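Local structure of hypothetical protein, GDSL-like Lipase/Acylhydrolase family protein (Bacteroides uniformis, 4M8K) at residues 85-90 and 144-149; 122-127 and 173-178; 128-133 and 179-184. The protein is a putative GDSL-like lipase or acylhydrolase that probably hydrolyses ester bonds, although its natural substrate is not established. All blocks are in the same frame, centred on the assembly; numbering follows the deposited sequence.

Contact 1: residues 85-90 and 144-149; sequences STVCHT and YSFRPA
Tyr144 lies along the loop residues His89 and Thr90, and has the largest share of this contact. Its CB passes 3.5 Å from Thr90 OG1, and the same hydroxyl stays at the ring edge, in plane, beside CD1. CD1 and CE1 then run beneath His89 CB, which stands over one face as a CH-pi contact, 3.8 Å from the Tyr144 ring centroid. Farther out CE1 also meets His89 O, while the OH turns to Lys140 in a weak hydrogen bond. The imidazole of His89 sets its edge toward that phenol in a T-shaped pair, planes at 64°, and its ND1 is held by Ser101 OG. The same Thr90 OG1 also donates a short bond of 2.5 Å to Tyr144 O, in the carbonyl plane and on a lone pair. Cys88 packs closely, its CB 3.4 Å from Ala149 CB at the start of helix 146-160. Its SG sits between backbone N and carbonyl carbon (chi1 74°), which places it to accept a long bond of 3.6 Å from Thr90 N. Val87 CB lies 3.9 Å from Phe146 CE1, the two side chains crossing at a slant. The contact is buried: the loop following strand 75-81 covers the N-terminal turn of helix 146-160, while Asp123 of helix 121-126 holds the backbone N of Val87 and Cys88, and Phe146 continues onto Val178, Ser181 and Met182 of helix 176-189.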
loop_
_atom_site.group_PDB
_atom_site.type_symbol
_atom_site.label_atom_id
_atom_site.label_comp_id
_atom_site.label_asym_id
_atom_site.label_seq_id
_atom_site.Cartn_x
_atom_site.Cartn_y
_atom_site.Cartn_z
ATOM N N SER A 85 9.580 -2.942 1.086
ATOM C CA SER A 85 9.717 -1.493 0.789
ATOM C C SER A 85 8.974 -0.604 1.813
ATOM O O SER A 85 7.906 -0.946 2.332
ATOM C CB SER A 85 9.230 -1.104 -0.617
ATOM O OG SER A 85 7.831 -1.361 -0.773
ATOM N N THR A 86 9.627 0.500 2.137
ATOM C CA THR A 86 9.192 1.470 3.110
ATOM C C THR A 86 8.573 2.673 2.452
ATOM O O THR A 86 8.845 2.983 1.304
ATOM C CB THR A 86 10.406 2.006 3.915
ATOM O OG1 THR A 86 11.446 2.305 3.002
ATOM C CG2 THR A 86 10.883 0.985 4.923
ATOM N N VAL A 87 7.745 3.393 3.190
ATOM C CA VAL A 87 7.269 4.667 2.713
ATOM C C VAL A 87 8.399 5.688 2.622
ATOM O O VAL A 87 8.521 6.396 1.620
ATOM C CB VAL A 87 6.204 5.207 3.661
ATOM C CG1 VAL A 87 5.858 6.651 3.337
ATOM C CG2 VAL A 87 4.974 4.314 3.590
ATOM N N CYS A 88 9.194 5.808 3.691
ATOM C CA CYS A 88 10.288 6.744 3.749
ATOM C C CYS A 88 11.572 6.105 3.159
ATOM O O CYS A 88 11.604 4.871 2.884
ATOM C CB CYS A 88 10.528 7.271 5.191
ATOM S SG CYS A 88 11.295 6.093 6.312
ATOM N N HIS A 89 12.631 6.914 3.021
ATOM C CA HIS A 89 13.897 6.413 2.433
ATOM C C HIS A 89 14.764 5.607 3.383
ATOM O O HIS A 89 15.774 5.079 2.962
ATOM C CB HIS A 89 14.729 7.552 1.900
ATOM C CG HIS A 89 14.085 8.331 0.802
ATOM N ND1 HIS A 89 13.478 7.745 -0.277
ATOM C CD2 HIS A 89 14.014 9.669 0.596
ATOM C CE1 HIS A 89 13.060 8.676 -1.106
ATOM N NE2 HIS A 89 13.391 9.853 -0.612
ATOM N N THR A 90 14.411 5.514 4.662
ATOM C CA THR A 90 15.180 4.691 5.591
ATOM C C THR A 90 14.693 3.258 5.593
ATOM O O THR A 90 13.570 2.977 5.996
ATOM C CB THR A 90 15.071 5.192 7.053
ATOM O OG1 THR A 90 15.447 6.575 7.145
ATOM C CG2 THR A 90 15.941 4.332 7.990
ATOM N N TYR A 144 13.965 10.834 4.749
ATOM C CA TYR A 144 14.439 9.650 5.508
ATOM C C TYR A 144 13.554 9.390 6.723
ATOM O O TYR A 144 13.606 8.322 7.289
ATOM C CB TYR A 144 15.940 9.804 5.908
ATOM C CG TYR A 144 16.858 9.500 4.772
ATOM C CD1 TYR A 144 17.259 8.192 4.548
ATOM C CD2 TYR A 144 17.317 10.490 3.904
ATOM C CE1 TYR A 144 18.045 7.882 3.482
ATOM C CE2 TYR A 144 18.102 10.175 2.807
ATOM C CZ TYR A 144 18.476 8.871 2.622
ATOM O OH TYR A 144 19.287 8.544 1.575
ATOM N N SER A 145 12.726 10.363 7.131
ATOM C CA SER A 145 11.850 10.171 8.261
ATOM C C SER A 145 10.388 9.841 7.826
ATOM O O SER A 145 9.931 10.238 6.739
ATOM C CB SER A 145 11.855 11.422 9.156
ATOM O OG SER A 145 13.111 11.521 9.820
ATOM N N PHE A 146 9.671 9.149 8.687
ATOM C CA PHE A 146 8.340 8.669 8.302
ATOM C C PHE A 146 7.265 9.747 8.065
ATOM O O PHE A 146 6.535 9.751 7.020
ATOM C CB PHE A 146 7.805 7.684 9.323
ATOM C CG PHE A 146 6.510 7.067 8.880
ATOM C CD1 PHE A 146 6.523 6.064 7.892
ATOM C CD2 PHE A 146 5.298 7.521 9.342
ATOM C CE1 PHE A 146 5.360 5.548 7.402
ATOM C CE2 PHE A 146 4.115 6.939 8.885
ATOM C CZ PHE A 146 4.156 5.964 7.905
ATOM N N ARG A 147 7.098 10.646 9.016
ATOM C CA ARG A 147 6.059 11.653 8.843
ATOM C C ARG A 147 6.271 12.554 7.610
ATOM O O ARG A 147 5.332 12.698 6.826
ATOM C CB ARG A 147 5.873 12.480 10.088
ATOM C CG ARG A 147 5.242 11.671 11.220
ATOM C CD ARG A 147 5.353 12.434 12.526
ATOM N NE ARG A 147 4.771 11.712 13.667
ATOM C CZ ARG A 147 4.988 12.042 14.936
ATOM N NH1 ARG A 147 5.802 13.054 15.234
ATOM N NH2 ARG A 147 4.405 11.366 15.922
ATOM N N PRO A 148 7.480 13.154 7.434
ATOM C CA PRO A 148 7.624 13.917 6.189
ATOM C C PRO A 148 7.381 13.071 4.918
ATOM O O PRO A 148 6.732 13.541 4.002
ATOM C CB PRO A 148 9.060 14.416 6.252
ATOM C CG PRO A 148 9.453 14.369 7.714
ATOM C CD PRO A 148 8.672 13.227 8.293
ATOM N N ALA A 149 7.896 11.831 4.886
ATOM C CA ALA A 149 7.709 10.946 3.718
ATOM C C ALA A 149 6.248 10.624 3.391
ATOM O O ALA A 149 5.864 10.715 2.235
ATOM C CB ALA A 149 8.513 9.677 3.892
#

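Contact 2: residues 122-127 and 173-178; sequences NDSWAG and ELSEEV. With ACT (acetate ion), chain C.
Ser175 N donates to Ser124 OG over 2.9 Å in a nearly straight bond (171°). That hydroxyl reaches across because it is anti to its own backbone N (chi1 -168°). Ser175 is also the N-cap of helix 176-189: its OG accepts from Val178 N at 3.1 Å, and lies 3.4 Å from Ser124 OG, a weak and unsettled pairing. Asn122, pointing away from 173-178, donates from ND2 to an acetate OXT at 2.7 Å; Ser29 OG, Gly84 N and His205 NE2 also bind this ion, probably from the crystallisation liquor. Asn122 ND2 and Gly84 N are consistent with the oxyanion hole of GDSL hydrolases, with Ser29 and His205 probably the nucleophile and base. A water extends the polar join, accepting from Trp125 NE1 in the indole plane and donating to Glu173 O. Around these bonds the packing is light. Val178 CG2 rests 4.1 Å from Ser124 CB, and Leu174 CD2 approaches the same carbon, lying obliquely to the Trp125 ring. Helix 121-126 ends in a Schellman motif at Gly127. The chemistry therefore implies a polar, partly hydrated join: one serine hydroxyl ties the helix bearing Asn122 to the cap of helix 176-189.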
loop_
_atom_site.group_PDB
_atom_site.type_symbol
_atom_site.label_atom_id
_atom_site.label_comp_id
_atom_site.label_asym_id
_atom_site.label_seq_id
_atom_site.Cartn_x
_atom_site.Cartn_y
_atom_site.Cartn_z
ATOM N N ASN A 122 6.825 -1.811 6.929
ATOM C CA ASN A 122 8.264 -1.863 6.973
ATOM C C ASN A 122 8.876 -0.650 7.703
ATOM O O ASN A 122 9.883 -0.796 8.404
ATOM C CB ASN A 122 8.820 -2.008 5.566
ATOM C CG ASN A 122 8.501 -3.378 4.974
ATOM O OD1 ASN A 122 8.888 -4.419 5.529
ATOM N ND2 ASN A 122 7.787 -3.379 3.866
ATOM N N ASP A 123 8.261 0.521 7.575
ATOM C CA ASP A 123 8.733 1.681 8.349
ATOM C C ASP A 123 8.667 1.362 9.836
ATOM O O ASP A 123 9.603 1.663 10.600
ATOM C CB ASP A 123 7.932 2.943 8.029
ATOM C CG ASP A 123 7.938 3.267 6.533
ATOM O OD1 ASP A 123 7.286 2.499 5.762
ATOM O OD2 ASP A 123 8.640 4.249 6.093
ATOM N N SER A 124 7.584 0.695 10.251
ATOM C CA SER A 124 7.415 0.274 11.649
ATOM C C SER A 124 8.407 -0.800 12.041
ATOM O O SER A 124 9.128 -0.659 13.021
ATOM C CB SER A 124 5.999 -0.195 11.874
ATOM O OG SER A 124 5.729 -0.352 13.249
ATOM N N TRP A 125 8.457 -1.881 11.274
ATOM C CA TRP A 125 9.335 -2.978 11.631
ATOM C C TRP A 125 10.799 -2.605 11.554
ATOM O O TRP A 125 11.574 -3.113 12.329
ATOM C CB TRP A 125 9.122 -4.136 10.731
ATOM C CG TRP A 125 7.819 -4.836 10.863
ATOM C CD1 TRP A 125 6.867 -4.662 11.802
ATOM C CD2 TRP A 125 7.382 -5.928 10.042
ATOM N NE1 TRP A 125 5.821 -5.544 11.603
ATOM C CE2 TRP A 125 6.118 -6.337 10.523
ATOM C CE3 TRP A 125 7.915 -6.560 8.915
ATOM C CZ2 TRP A 125 5.377 -7.360 9.910
ATOM C CZ3 TRP A 125 7.183 -7.593 8.302
ATOM C CH2 TRP A 125 5.944 -8.000 8.827
ATOM N N ALA A 126 11.185 -1.712 10.640
ATOM C CA ALA A 126 12.598 -1.316 10.562
ATOM C C ALA A 126 13.018 -0.233 11.549
ATOM O O ALA A 126 14.211 0.029 11.680
ATOM C CB ALA A 126 12.943 -0.862 9.143
ATOM N N GLY A 127 12.065 0.373 12.254
ATOM C CA GLY A 127 12.399 1.379 13.224
ATOM C C GLY A 127 12.881 2.666 12.578
ATOM O O GLY A 127 13.738 3.337 13.100
ATOM N N GLU A 173 -1.351 -3.934 14.028
ATOM C CA GLU A 173 -0.178 -4.341 14.820
ATOM C C GLU A 173 1.099 -3.561 14.489
ATOM O O GLU A 173 2.190 -4.032 14.700
ATOM C CB GLU A 173 0.028 -5.856 14.710
ATOM C CG GLU A 173 -1.224 -6.620 15.152
ATOM C CD GLU A 173 -1.107 -8.115 14.926
ATOM O OE1 GLU A 173 -1.119 -8.556 13.777
ATOM O OE2 GLU A 173 -1.009 -8.857 15.900
ATOM N N LEU A 174 0.950 -2.343 13.995
ATOM C CA LEU A 174 2.111 -1.451 13.811
ATOM C C LEU A 174 2.356 -0.558 15.022
ATOM O O LEU A 174 1.501 -0.424 15.876
ATOM C CB LEU A 174 1.924 -0.600 12.561
ATOM C CG LEU A 174 1.722 -1.391 11.246
ATOM C CD1 LEU A 174 1.764 -0.407 10.090
ATOM C CD2 LEU A 174 2.715 -2.528 11.020
ATOM N N SER A 175 3.518 0.084 15.081
ATOM C CA SER A 175 3.802 1.012 16.170
ATOM C C SER A 175 2.723 2.030 16.298
ATOM O O SER A 175 2.090 2.404 15.332
ATOM C CB SER A 175 5.160 1.716 15.956
ATOM O OG SER A 175 5.181 2.617 14.886
ATOM N N GLU A 176 2.545 2.500 17.533
ATOM C CA GLU A 176 1.646 3.581 17.845
ATOM C C GLU A 176 1.952 4.788 17.019
ATOM O O GLU A 176 1.068 5.405 16.466
ATOM C CB GLU A 176 1.802 3.958 19.319
ATOM C CG GLU A 176 0.548 4.560 19.919
ATOM C CD GLU A 176 0.588 4.621 21.457
ATOM O OE1 GLU A 176 1.606 5.065 22.067
ATOM O OE2 GLU A 176 -0.418 4.211 22.054
ATOM N N GLU A 177 3.216 5.129 16.916
ATOM C CA GLU A 177 3.622 6.322 16.150
ATOM C C GLU A 177 3.347 6.235 14.638
ATOM O O GLU A 177 2.853 7.191 14.076
ATOM C CB GLU A 177 5.088 6.653 16.418
ATOM C CG GLU A 177 5.226 7.253 17.801
ATOM C CD GLU A 177 6.660 7.405 18.263
ATOM O OE1 GLU A 177 7.591 7.174 17.463
ATOM O OE2 GLU A 177 6.854 7.748 19.447
ATOM N N VAL A 178 3.645 5.105 13.991
ATOM C CA VAL A 178 3.325 4.935 12.579
ATOM C C VAL A 178 1.805 4.913 12.370
ATOM O O VAL A 178 1.263 5.506 11.433
ATOM C CB VAL A 178 4.010 3.655 12.001
ATOM C CG1 VAL A 178 3.400 3.221 10.675
ATOM C CG2 VAL A 178 5.511 3.897 11.819
HETATM C C ACT C . 6.712 -6.578 3.996
HETATM O O ACT C . 7.154 -7.738 4.013
HETATM O OXT ACT C . 6.977 -5.840 3.046
HETATM C CH3 ACT C . 5.836 -6.045 5.090
HETATM O O HOH W 1 3.401 -5.952 13.158
#

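Contact 3: residues 128-133 and 179-184; sequences APIGAY and TDSMDE
Ser181 OG is held by two bonds beside Tyr133, whose OH lies 3.5 Å away: Arg147 NE of helix 146-160 donates to it, and it reaches back to Glu177 O one turn earlier in its own helix. In this alpha/beta fold, built on a parallel five-stranded sheet, the contact sets the surface loop that leads from helix 121-126 toward helix 146-160 against helix 176-189. Tyr133 supplies most of the loop's share. Its ring is carried toward the helix with CG anti to the carbonyl carbon (chi1 -64°), and the OH comes to rest 3.5 Å from Ser181 CA. Glu184, one turn further on, crosses the phenol at about a right angle, with ring and carboxylate planes 78° apart. The touching is done by its aliphatic part, CG lying 3.8 Å from Tyr133 CE1, while the carboxylate is engaged by Arg187 in a salt bridge. A bend at chi2 (61°) turns that acid group away from the line of the chain. Arg147 also reaches Gly131 O through a weak bond from NH1, so one guanidinium joins loop and helix. The join is thus mainly van der Waals contact at the surface, extended by Ile130, which packs on Glu177 and Val178. At its nearest, Ile130 CG2 stands 4.2 Å from Ser181 OG.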
loop_
_atom_site.group_PDB
_atom_site.type_symbol
_atom_site.label_atom_id
_atom_site.label_comp_id
_atom_site.label_asym_id
_atom_site.label_seq_id
_atom_site.Cartn_x
_atom_site.Cartn_y
_atom_site.Cartn_z
ATOM N N ALA A 128 12.308 3.017 11.438
ATOM C CA ALA A 128 12.686 4.232 10.743
ATOM C C ALA A 128 12.322 5.403 11.623
ATOM O O ALA A 128 11.351 5.326 12.363
ATOM C CB ALA A 128 11.994 4.325 9.376
ATOM N N PRO A 129 13.133 6.473 11.573
ATOM C CA PRO A 129 12.861 7.648 12.397
ATOM C C PRO A 129 11.537 8.246 12.037
ATOM O O PRO A 129 11.165 8.234 10.860
ATOM C CB PRO A 129 14.009 8.601 12.067
ATOM C CG PRO A 129 14.621 8.107 10.798
ATOM C CD PRO A 129 14.333 6.648 10.732
ATOM N N ILE A 130 10.800 8.739 13.023
ATOM C CA ILE A 130 9.454 9.250 12.782
ATOM C C ILE A 130 9.433 10.667 12.250
ATOM O O ILE A 130 8.567 11.040 11.432
ATOM C CB ILE A 130 8.622 9.164 14.072
ATOM C CG1 ILE A 130 8.416 7.714 14.430
ATOM C CG2 ILE A 130 7.262 9.805 13.893
ATOM C CD1 ILE A 130 7.520 6.952 13.474
ATOM N N GLY A 131 10.359 11.468 12.766
ATOM C CA GLY A 131 10.484 12.855 12.359
ATOM C C GLY A 131 9.287 13.699 12.738
ATOM O O GLY A 131 8.550 13.341 13.652
ATOM N N ALA A 132 9.089 14.783 11.990
ATOM C CA ALA A 132 8.032 15.769 12.255
ATOM C C ALA A 132 7.004 15.804 11.145
ATOM O O ALA A 132 7.313 15.561 9.966
ATOM C CB ALA A 132 8.651 17.142 12.422
ATOM N N TYR A 133 5.757 16.064 11.505
ATOM C CA TYR A 133 4.748 16.368 10.508
ATOM C C TYR A 133 5.267 17.521 9.686
ATOM O O TYR A 133 5.882 18.431 10.216
ATOM C CB TYR A 133 3.427 16.753 11.153
ATOM C CG TYR A 133 2.849 15.606 11.917
ATOM C CD1 TYR A 133 2.313 14.522 11.239
ATOM C CD2 TYR A 133 2.894 15.564 13.320
ATOM C CE1 TYR A 133 1.779 13.455 11.914
ATOM C CE2 TYR A 133 2.393 14.458 14.017
ATOM C CZ TYR A 133 1.817 13.415 13.307
ATOM O OH TYR A 133 1.274 12.305 13.949
ATOM N N THR A 179 1.109 4.256 13.267
ATOM C CA THR A 179 -0.325 4.131 13.139
ATOM C C THR A 179 -1.033 5.497 13.270
ATOM O O THR A 179 -1.892 5.876 12.421
ATOM C CB THR A 179 -0.867 3.159 14.197
ATOM O OG1 THR A 179 -0.260 1.855 14.009
ATOM C CG2 THR A 179 -2.340 3.030 14.036
ATOM N N ASP A 180 -0.668 6.220 14.315
ATOM C CA ASP A 180 -1.264 7.510 14.603
ATOM C C ASP A 180 -0.869 8.521 13.522
ATOM O O ASP A 180 -1.679 9.391 13.115
ATOM C CB ASP A 180 -0.817 8.044 15.978
ATOM C CG ASP A 180 -1.465 7.325 17.166
ATOM O OD1 ASP A 180 -2.436 6.576 16.965
ATOM O OD2 ASP A 180 -0.984 7.540 18.302
ATOM N N SER A 181 0.392 8.467 13.109
ATOM C CA SER A 181 0.890 9.412 12.099
ATOM C C SER A 181 0.121 9.260 10.777
ATOM O O SER A 181 -0.302 10.252 10.188
ATOM C CB SER A 181 2.392 9.245 11.862
ATOM O OG SER A 181 3.159 9.524 13.042
HETATM N N MSE A 182 -0.082 8.033 10.302
HETATM C CA MSE A 182 -0.833 7.843 9.026
HETATM C C MSE A 182 -2.261 8.364 9.174
HETATM O O MSE A 182 -2.797 8.986 8.260
HETATM C CB MSE A 182 -0.819 6.387 8.580
HETATM C CG MSE A 182 0.474 6.154 7.867
HETATM SE SE MSE A 182 0.594 4.444 6.911
HETATM C CE MSE A 182 0.237 3.221 8.402
ATOM N N ASP A 183 -2.874 8.199 10.340
ATOM C CA ASP A 183 -4.266 8.615 10.472
ATOM C C ASP A 183 -4.358 10.128 10.461
ATOM O O ASP A 183 -5.216 10.695 9.810
ATOM C CB ASP A 183 -4.897 8.043 11.730
ATOM C CG ASP A 183 -6.410 8.056 11.658
ATOM O OD1 ASP A 183 -6.999 7.549 10.719
ATOM O OD2 ASP A 183 -7.037 8.596 12.527
ATOM N N GLU A 184 -3.462 10.766 11.192
ATOM C CA GLU A 184 -3.394 12.232 11.238
ATOM C C GLU A 184 -3.092 12.855 9.855
ATOM O O GLU A 184 -3.691 13.850 9.435
ATOM C CB GLU A 184 -2.317 12.670 12.228
ATOM C CG GLU A 184 -1.984 14.162 12.170
ATOM C CD GLU A 184 -3.169 15.066 12.498
ATOM O OE1 GLU A 184 -4.267 14.583 12.854
ATOM O OE2 GLU A 184 -3.013 16.295 12.422
#

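How the contacts relate
Contact 1 is the buried member of the set, whereas contacts 2 and 3 lie at the surface. Contacts 2 and 3 are continuous in the chain on both sides, 122-127 running into 128-133 and 173-178 into 179-184 along helix 176-189; Ala128 N to Asp123 O is an extra tie. Contact 1 adds helix 146-160, joined to contact 3 by Phe146 N to Pro129 O and to contact 2 by Val87 N to Asp123 OD1. The chemistry follows the position: close aromatic and aliphatic packing with one short hydroxyl-to-carbonyl bond in contact 1, serine and water bonding in contact 2, and in contact 3 a tyrosine whose hydroxyl end and ring rim meet Ser181 and Glu184.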